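Local coordinates for variant surface glycoprotein MITAT 1.1 (Trypanosoma brucei brucei, PDB 5LY9) that forms, as the N-terminal domain of a variant surface glycoprotein, a dense coat of changing antigenicity through which the trypanosome evades the host immune response, at residues E20-N30 with T152-L162; K102-E113 with L140-M149. All coordinates share one frame; numbering follows the deposited sequence.

Contact 1 of 2, residues E20-N30 with T152-L162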
# COMPACT_ATOMS: atom_id res chain seq x y z
N GLU A 20 -9.57 16.39 0.53
CA GLU A 20 -9.08 15.67 -0.65
C GLU A 20 -8.14 14.53 -0.25
O GLU A 20 -8.30 13.38 -0.70
CB GLU A 20 -8.39 16.60 -1.65
CG GLU A 20 -7.81 15.86 -2.87
CD GLU A 20 -7.63 16.74 -4.08
OE1 GLU A 20 -8.66 17.36 -4.55
OE2 GLU A 20 -6.44 16.89 -4.46
N LEU A 21 -7.19 14.85 0.62
CA LEU A 21 -6.19 13.89 1.07
C LEU A 21 -6.80 12.69 1.76
O LEU A 21 -6.26 11.60 1.72
CB LEU A 21 -5.07 14.53 1.87
CG LEU A 21 -4.19 15.62 1.26
CD1 LEU A 21 -3.24 16.12 2.36
CD2 LEU A 21 -3.42 15.06 0.08
N SER A 22 -7.95 12.87 2.37
CA SER A 22 -8.63 11.83 3.13
C SER A 22 -8.95 10.62 2.25
O SER A 22 -9.00 9.53 2.79
CB SER A 22 -9.92 12.40 3.78
OG SER A 22 -10.88 12.53 2.80
N LYS A 23 -9.07 10.77 0.93
CA LYS A 23 -9.42 9.67 0.04
C LYS A 23 -8.26 9.05 -0.68
O LYS A 23 -8.46 8.06 -1.37
CB LYS A 23 -10.48 10.07 -0.99
CG LYS A 23 -11.85 10.35 -0.39
CD LYS A 23 -12.95 10.42 -1.47
CE LYS A 23 -14.33 10.36 -0.80
NZ LYS A 23 -15.31 10.45 -1.94
N VAL A 24 -7.06 9.59 -0.53
CA VAL A 24 -5.94 9.06 -1.28
C VAL A 24 -5.67 7.58 -0.98
O VAL A 24 -5.43 6.82 -1.90
CB VAL A 24 -4.65 9.95 -1.11
CG1 VAL A 24 -3.41 9.26 -1.69
CG2 VAL A 24 -4.88 11.32 -1.74
N SER A 25 -5.71 7.16 0.28
CA SER A 25 -5.45 5.77 0.67
C SER A 25 -6.39 4.83 -0.02
O SER A 25 -5.99 3.79 -0.61
CB SER A 25 -5.48 5.57 2.18
OG SER A 25 -4.45 6.41 2.71
N GLY A 26 -7.68 5.19 0.05
CA GLY A 26 -8.72 4.46 -0.64
C GLY A 26 -8.60 4.40 -2.15
O GLY A 26 -8.90 3.37 -2.78
N GLU A 27 -8.12 5.49 -2.72
CA GLU A 27 -7.87 5.48 -4.15
C GLU A 27 -6.69 4.60 -4.46
O GLU A 27 -6.76 3.87 -5.45
CB GLU A 27 -7.72 6.89 -4.76
CG GLU A 27 -7.24 6.81 -6.19
CD GLU A 27 -7.50 8.03 -7.06
OE1 GLU A 27 -6.67 8.23 -8.00
OE2 GLU A 27 -8.61 8.67 -6.94
N MET A 28 -5.65 4.61 -3.63
CA MET A 28 -4.60 3.67 -3.79
C MET A 28 -5.06 2.18 -3.66
O MET A 28 -4.58 1.28 -4.42
CB MET A 28 -3.41 4.03 -2.91
CG MET A 28 -2.72 5.32 -3.30
SD MET A 28 -2.03 5.21 -4.98
CE MET A 28 -3.33 5.77 -6.07
N LEU A 29 -5.97 1.88 -2.76
CA LEU A 29 -6.53 0.53 -2.74
C LEU A 29 -7.23 0.18 -4.02
O LEU A 29 -6.95 -0.89 -4.62
CB LEU A 29 -7.52 0.35 -1.59
CG LEU A 29 -8.27 -0.96 -1.49
CD1 LEU A 29 -7.32 -2.13 -1.43
CD2 LEU A 29 -9.29 -0.83 -0.32
N ASN A 30 -8.07 1.10 -4.48
CA ASN A 30 -8.79 0.87 -5.70
C ASN A 30 -7.80 0.63 -6.86
O ASN A 30 -7.96 -0.29 -7.69
CB ASN A 30 -9.67 2.04 -6.08
CG ASN A 30 -10.60 1.67 -7.23
OD1 ASN A 30 -11.49 0.84 -7.07
ND2 ASN A 30 -10.34 2.23 -8.42
N THR A 152 -10.47 2.81 5.18
CA THR A 152 -9.84 2.56 3.90
C THR A 152 -10.74 1.58 3.14
O THR A 152 -10.94 0.40 3.57
CB THR A 152 -8.50 1.89 4.11
OG1 THR A 152 -7.66 2.75 4.83
CG2 THR A 152 -7.85 1.59 2.83
N LYS A 153 -11.25 2.08 2.04
CA LYS A 153 -12.08 1.35 1.11
C LYS A 153 -11.93 1.96 -0.28
O LYS A 153 -11.37 3.04 -0.45
CB LYS A 153 -13.56 1.47 1.59
CG LYS A 153 -14.03 2.91 1.67
CD LYS A 153 -15.44 3.05 2.30
CE LYS A 153 -15.87 4.55 2.23
NZ LYS A 153 -17.19 4.76 2.87
N PRO A 154 -12.35 1.25 -1.30
CA PRO A 154 -12.05 1.82 -2.62
C PRO A 154 -12.70 3.20 -2.78
O PRO A 154 -13.80 3.43 -2.23
CB PRO A 154 -12.61 0.80 -3.59
CG PRO A 154 -12.75 -0.47 -2.83
CD PRO A 154 -12.92 -0.11 -1.37
N GLU A 155 -11.98 4.17 -3.31
CA GLU A 155 -12.46 5.54 -3.48
C GLU A 155 -11.95 6.09 -4.75
O GLU A 155 -10.91 5.68 -5.29
CB GLU A 155 -11.87 6.56 -2.43
CG GLU A 155 -11.94 6.23 -0.97
CD GLU A 155 -13.23 6.60 -0.29
OE1 GLU A 155 -13.29 6.42 0.94
OE2 GLU A 155 -14.17 7.05 -0.96
N ALA A 156 -12.67 7.11 -5.24
CA ALA A 156 -12.14 7.96 -6.28
C ALA A 156 -11.97 9.32 -5.59
O ALA A 156 -12.95 9.95 -5.22
CB ALA A 156 -13.11 8.05 -7.41
N ALA A 157 -10.73 9.75 -5.46
CA ALA A 157 -10.40 11.04 -4.83
C ALA A 157 -10.49 12.21 -5.80
O ALA A 157 -10.44 12.06 -7.05
CB ALA A 157 -9.01 10.93 -4.30
N THR A 158 -10.67 13.40 -5.26
CA THR A 158 -10.64 14.58 -6.08
C THR A 158 -9.20 14.93 -6.44
O THR A 158 -8.29 14.47 -5.81
CB THR A 158 -11.35 15.74 -5.44
OG1 THR A 158 -10.75 16.08 -4.17
CG2 THR A 158 -12.82 15.42 -5.25
N ARG A 159 -9.03 15.76 -7.47
CA ARG A 159 -7.75 16.11 -7.99
C ARG A 159 -7.61 17.59 -8.20
O ARG A 159 -6.78 18.04 -9.02
CB ARG A 159 -7.63 15.39 -9.36
CG ARG A 159 -7.53 13.89 -9.16
CD ARG A 159 -6.10 13.48 -9.03
NE ARG A 159 -5.93 12.04 -8.80
CZ ARG A 159 -4.74 11.45 -8.73
NH1 ARG A 159 -3.60 12.11 -8.86
NH2 ARG A 159 -4.71 10.15 -8.52
N THR A 160 -8.32 18.38 -7.38
CA THR A 160 -8.24 19.81 -7.51
C THR A 160 -7.33 20.45 -6.54
O THR A 160 -6.86 21.60 -6.78
CB THR A 160 -9.67 20.44 -7.33
OG1 THR A 160 -10.40 19.80 -6.28
CG2 THR A 160 -10.43 20.23 -8.66
N GLU A 161 -7.11 19.79 -5.37
CA GLU A 161 -6.36 20.46 -4.32
C GLU A 161 -4.86 20.15 -4.39
O GLU A 161 -4.03 20.99 -3.98
CB GLU A 161 -6.91 20.18 -2.94
CG GLU A 161 -8.44 20.34 -2.84
CD GLU A 161 -8.92 21.68 -3.40
OE1 GLU A 161 -8.30 22.74 -3.12
OE2 GLU A 161 -9.90 21.62 -4.20
N LEU A 162 -4.52 18.99 -4.95
CA LEU A 162 -3.12 18.60 -5.11
C LEU A 162 -3.00 18.05 -6.50
O LEU A 162 -3.50 16.95 -6.80
CB LEU A 162 -2.71 17.55 -4.05
CG LEU A 162 -1.33 16.90 -4.26
CD1 LEU A 162 -0.30 18.01 -4.51
CD2 LEU A 162 -0.93 15.96 -3.10
O HOH W 1 -10.71 13.19 -2.32
O HOH W 2 -14.11 12.34 -4.21
O HOH W 3 -15.21 7.92 -3.67
O HOH W 4 -8.50 10.78 -8.44
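Glu-20, on helix 8-21, fills the bend made by Thr-158 to Leu-162. Its CG stands anti to the backbone N (chi1 177°) and the chain beyond runs on extended, which carries the carboxylate into a ring of backbone N-H groups. OE1 accepts from Glu-161 N and, less straight, from Thr-160 N, each at 3.0 Å and each on the syn side. The Thr-158 hydroxyl also donates to OE1, though so closely that the exact length is doubtful. OE2 takes Leu-162 N at 2.9 Å and has a salt bridge to Arg-253 of helix 244-254.

One turn into helix 24-55, Glu-27 is extended in the same way but divides its oxygens. OE2 is met nearly end-on by Ala-157 N at 2.8 Å, while OE1 receives Arg-159 NH2, also at 2.8 Å. The chain of Arg-159 bends at chi2 (-90°), bringing the edge of the guanidinium to the Glu-27 carboxylate. Its plane contains OE1, yet the nitrogen sits above the carboxylate, the two planes lying 43° apart. A water joins Glu-27 OE2, Ala-157 O and Arg-159 NE, and Glu-256 is a second partner of NH2.

Lys-23 and Glu-155 cross at about a right angle; their salt bridge is long, NZ to OE2 3.7 Å, and a water bridges the same two atoms. Next to them Gly-26 has no side chain; its CA comes within 3.0 Å of Lys-153 O, and its O accepts a weak bond from Glu-155 N.

Four backbone N-H groups of the irregular segment 152-162 are thus taken up by the carboxylates of Glu-20 and Glu-27. Arg-253 beside Glu-20 would probably help to keep that acid ionised despite its burial.

Contact 2 of 2, residues K102-E113 with L140-M149; sequences KGSIDEFLNLLE and LDDQECALSM. With GOL (glycerol), chain E.
Leu-147 lays its branched end across the helix 102-113, between residues one turn apart. From CB outward, CB and the two methyls meet different neighbours. CB lies 3.6 Å from O1 of a glycerol, probably a remnant of the crystallisation liquor. CG, anti to the carbonyl carbon (chi1 -55°), forks over the helix. CD1 rests on the backbone of Asn-110, 3.8 Å from its N, with the carboxylate of Glu-113, held by a salt bridge to Arg-135, one turn further on. CD2 turns the other way, 3.6 Å from Asp-106 OD1 and 4.2 Å from Leu-109 CD1. The same Leu-109 methyl also touches Cys-145 SG, whose disulfide to Cys-15 ties the loop to helix 8-21.

Leu-147 is the centre of an inverse gamma turn, and its carbonyl oxygen accepts from two glycerol hydroxyls, O2 at 2.7 Å and O1. The third hydroxyl donates to Glu-107 OE1, so the ligand spans loop and helix.

At the start of the segment 102-113, the Lys-102 chain runs out extended, grazing Met-149 CE with its CD, and bends at its last torsion (chi4 54°). NZ then donates to Ser-148 O at 2.8 Å, coming from above the carbonyl plane, and to Asp-106 OD2 at 2.8 Å, on the syn lone pair. Thr-18 OG1 and a water, which donates to Ala-146 O, are further partners. Asp-106 also bonds to Thr-18, at OD1, and Tyr-100 of the second subunit, at OD2.

Leu-147 and the Lys-102 ammonium group carry most of this contact, beside the disulfide. Asp-106 would probably offset the charge of the buried lysine, and thus links the residue that holds the loop with Tyr-100 of the second subunit.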
# COMPACT_ATOMS: atom_id res chain seq x y z
N LYS A 102 -1.60 14.91 5.97
CA LYS A 102 -2.93 15.13 6.54
C LYS A 102 -2.90 15.14 8.04
O LYS A 102 -3.58 15.98 8.72
CB LYS A 102 -3.86 14.08 6.03
CG LYS A 102 -5.24 14.25 6.56
CD LYS A 102 -6.24 13.41 5.84
CE LYS A 102 -7.49 13.06 6.62
NZ LYS A 102 -8.22 14.25 7.19
N GLY A 103 -2.05 14.27 8.63
CA GLY A 103 -1.98 14.24 10.12
C GLY A 103 -1.45 15.51 10.68
O GLY A 103 -1.92 15.99 11.73
N SER A 104 -0.47 16.13 10.03
CA SER A 104 0.02 17.38 10.52
C SER A 104 -0.95 18.53 10.30
O SER A 104 -1.15 19.36 11.23
CB SER A 104 1.35 17.80 9.83
OG SER A 104 2.36 16.73 10.05
N ILE A 105 -1.57 18.60 9.11
CA ILE A 105 -2.60 19.60 8.88
C ILE A 105 -3.71 19.48 9.92
O ILE A 105 -4.12 20.47 10.51
CB ILE A 105 -3.18 19.47 7.47
CG1 ILE A 105 -2.05 19.82 6.47
CG2 ILE A 105 -4.40 20.36 7.31
CD1 ILE A 105 -2.48 19.47 5.05
N ASP A 106 -4.20 18.28 10.15
CA ASP A 106 -5.35 18.12 11.05
C ASP A 106 -4.96 18.55 12.49
O ASP A 106 -5.75 19.15 13.24
CB ASP A 106 -5.88 16.68 11.00
CG ASP A 106 -6.61 16.34 9.71
OD1 ASP A 106 -6.77 17.26 8.85
OD2 ASP A 106 -7.04 15.15 9.59
N GLU A 107 -3.76 18.18 12.89
CA GLU A 107 -3.31 18.49 14.27
C GLU A 107 -3.22 20.02 14.42
O GLU A 107 -3.65 20.60 15.45
CB GLU A 107 -2.01 17.78 14.59
CG GLU A 107 -1.40 18.04 15.97
CD GLU A 107 -2.21 17.46 17.13
OE1 GLU A 107 -2.93 16.43 16.87
OE2 GLU A 107 -1.99 18.00 18.28
N PHE A 108 -2.62 20.69 13.45
CA PHE A 108 -2.44 22.16 13.58
C PHE A 108 -3.80 22.87 13.50
O PHE A 108 -4.07 23.80 14.28
CB PHE A 108 -1.40 22.75 12.66
CG PHE A 108 -0.92 24.07 13.10
CD1 PHE A 108 0.00 24.15 14.18
CD2 PHE A 108 -1.47 25.21 12.60
CE1 PHE A 108 0.41 25.37 14.63
CE2 PHE A 108 -1.04 26.44 13.06
CZ PHE A 108 -0.16 26.53 14.07
N LEU A 109 -4.63 22.49 12.53
CA LEU A 109 -5.96 23.09 12.45
C LEU A 109 -6.77 22.86 13.73
O LEU A 109 -7.45 23.78 14.20
CB LEU A 109 -6.79 22.61 11.25
CG LEU A 109 -6.38 23.08 9.85
CD1 LEU A 109 -7.22 22.38 8.82
CD2 LEU A 109 -6.50 24.56 9.62
N ASN A 110 -6.71 21.64 14.26
CA ASN A 110 -7.38 21.33 15.50
C ASN A 110 -6.87 22.25 16.63
O ASN A 110 -7.69 22.73 17.47
CB ASN A 110 -7.19 19.88 15.91
CG ASN A 110 -7.85 19.53 17.24
OD1 ASN A 110 -9.06 19.39 17.30
ND2 ASN A 110 -7.07 19.45 18.29
N LEU A 111 -5.54 22.48 16.68
CA LEU A 111 -5.01 23.28 17.77
C LEU A 111 -5.55 24.73 17.63
O LEU A 111 -6.03 25.30 18.59
CB LEU A 111 -3.47 23.28 17.75
CG LEU A 111 -2.84 24.26 18.73
CD1 LEU A 111 -3.21 23.89 20.17
CD2 LEU A 111 -1.37 24.28 18.55
N LEU A 112 -5.51 25.29 16.42
CA LEU A 112 -6.01 26.63 16.21
C LEU A 112 -7.48 26.70 16.56
O LEU A 112 -7.91 27.69 17.22
CB LEU A 112 -5.80 27.14 14.80
CG LEU A 112 -4.38 27.38 14.35
CD1 LEU A 112 -4.33 27.84 12.89
CD2 LEU A 112 -3.71 28.30 15.29
N GLU A 113 -8.27 25.71 16.15
CA GLU A 113 -9.68 25.69 16.55
C GLU A 113 -9.87 25.71 18.05
O GLU A 113 -10.84 26.32 18.59
CB GLU A 113 -10.39 24.49 15.92
CG GLU A 113 -11.88 24.61 15.95
CD GLU A 113 -12.58 23.45 15.23
OE1 GLU A 113 -11.90 22.70 14.44
OE2 GLU A 113 -13.83 23.28 15.46
N LEU A 140 -16.68 23.53 9.08
CA LEU A 140 -16.30 24.78 9.68
C LEU A 140 -16.85 25.83 8.76
O LEU A 140 -16.50 25.92 7.62
CB LEU A 140 -14.76 24.95 9.75
CG LEU A 140 -14.08 24.43 10.95
CD1 LEU A 140 -12.55 24.63 10.76
CD2 LEU A 140 -14.57 25.08 12.24
N ASP A 141 -17.76 26.63 9.32
CA ASP A 141 -18.71 27.39 8.53
C ASP A 141 -19.30 26.57 7.40
O ASP A 141 -20.00 25.56 7.61
CB ASP A 141 -18.02 28.64 8.05
CG ASP A 141 -17.75 29.66 9.20
OD1 ASP A 141 -18.46 29.79 10.29
OD2 ASP A 141 -16.78 30.35 8.93
N ASP A 142 -19.09 26.97 6.19
CA ASP A 142 -19.73 26.18 5.16
C ASP A 142 -18.78 25.17 4.53
O ASP A 142 -19.13 24.62 3.53
CB ASP A 142 -20.31 27.11 4.11
CG ASP A 142 -19.30 28.04 3.49
OD1 ASP A 142 -18.24 28.31 4.12
OD2 ASP A 142 -19.61 28.57 2.36
N GLN A 143 -17.58 24.97 5.08
CA GLN A 143 -16.55 24.15 4.43
C GLN A 143 -16.40 22.83 5.18
O GLN A 143 -16.14 22.84 6.39
CB GLN A 143 -15.24 24.92 4.45
CG GLN A 143 -14.01 24.22 3.90
CD GLN A 143 -14.18 23.55 2.57
OE1 GLN A 143 -14.53 24.27 1.62
NE2 GLN A 143 -13.90 22.17 2.44
N GLU A 144 -16.51 21.71 4.47
CA GLU A 144 -16.18 20.44 5.09
C GLU A 144 -14.73 20.50 5.60
O GLU A 144 -13.80 20.92 4.88
CB GLU A 144 -16.35 19.33 4.10
CG GLU A 144 -16.12 17.97 4.61
CD GLU A 144 -17.09 17.42 5.64
OE1 GLU A 144 -18.09 18.05 6.02
OE2 GLU A 144 -16.83 16.24 6.05
N CYS A 145 -14.57 20.11 6.84
CA CYS A 145 -13.27 20.10 7.51
C CYS A 145 -13.25 19.06 8.63
O CYS A 145 -13.21 19.42 9.83
CB CYS A 145 -12.98 21.50 8.01
SG CYS A 145 -11.22 21.82 8.23
N ALA A 146 -13.27 17.80 8.24
CA ALA A 146 -13.35 16.71 9.20
C ALA A 146 -11.87 16.45 9.50
O ALA A 146 -11.09 15.96 8.62
CB ALA A 146 -14.03 15.47 8.66
N LEU A 147 -11.53 16.64 10.74
CA LEU A 147 -10.07 16.43 11.12
C LEU A 147 -9.97 14.96 11.56
O LEU A 147 -9.70 14.63 12.73
CB LEU A 147 -9.73 17.39 12.19
CG LEU A 147 -10.03 18.82 11.83
CD1 LEU A 147 -9.70 19.79 12.94
CD2 LEU A 147 -9.26 19.22 10.58
N SER A 148 -10.23 14.08 10.59
CA SER A 148 -10.27 12.66 10.82
C SER A 148 -9.92 11.93 9.55
O SER A 148 -9.97 12.53 8.48
CB SER A 148 -11.68 12.19 11.28
OG SER A 148 -12.66 12.55 10.33
N MET A 149 -9.64 10.63 9.65
CA MET A 149 -9.28 9.84 8.51
C MET A 149 -10.34 8.78 8.33
O MET A 149 -10.70 8.09 9.30
CB MET A 149 -7.91 9.15 8.73
CG MET A 149 -7.44 8.20 7.62
SD MET A 149 -7.02 9.04 6.11
CE MET A 149 -5.37 9.64 6.53
C1 GOL E . -8.38 16.33 15.43
O1 GOL E . -9.60 15.59 15.32
C2 GOL E . -7.18 15.42 15.22
O2 GOL E . -7.26 14.89 13.90
C3 GOL E . -5.90 16.19 15.26
O3 GOL E . -5.58 16.66 16.58
O HOH W 5 -11.07 14.90 6.25

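Overall arrangement
Contacts 1 and 2 lie about 17 Å apart, centre to centre: contact 1 on the end region of helix 8-21 and the start of helix 24-55, contact 2 on helix 62-114. Residues 140-149 include the last strand of the small three-stranded sheet and the chain leaving it, and residues 152-162 follow soon after. The contacts meet where Ser-22 CB packs at 3.8 Å against Lys-102 CE, with Ser-22 O 3.9 Å from Met-149 SD. Contact 1 is nearer the middle of the elongated chain. Both reach the second subunit, notably its Arg-96, packed by Ser-25 and Thr-152 in contact 1 and by Met-149 in contact 2.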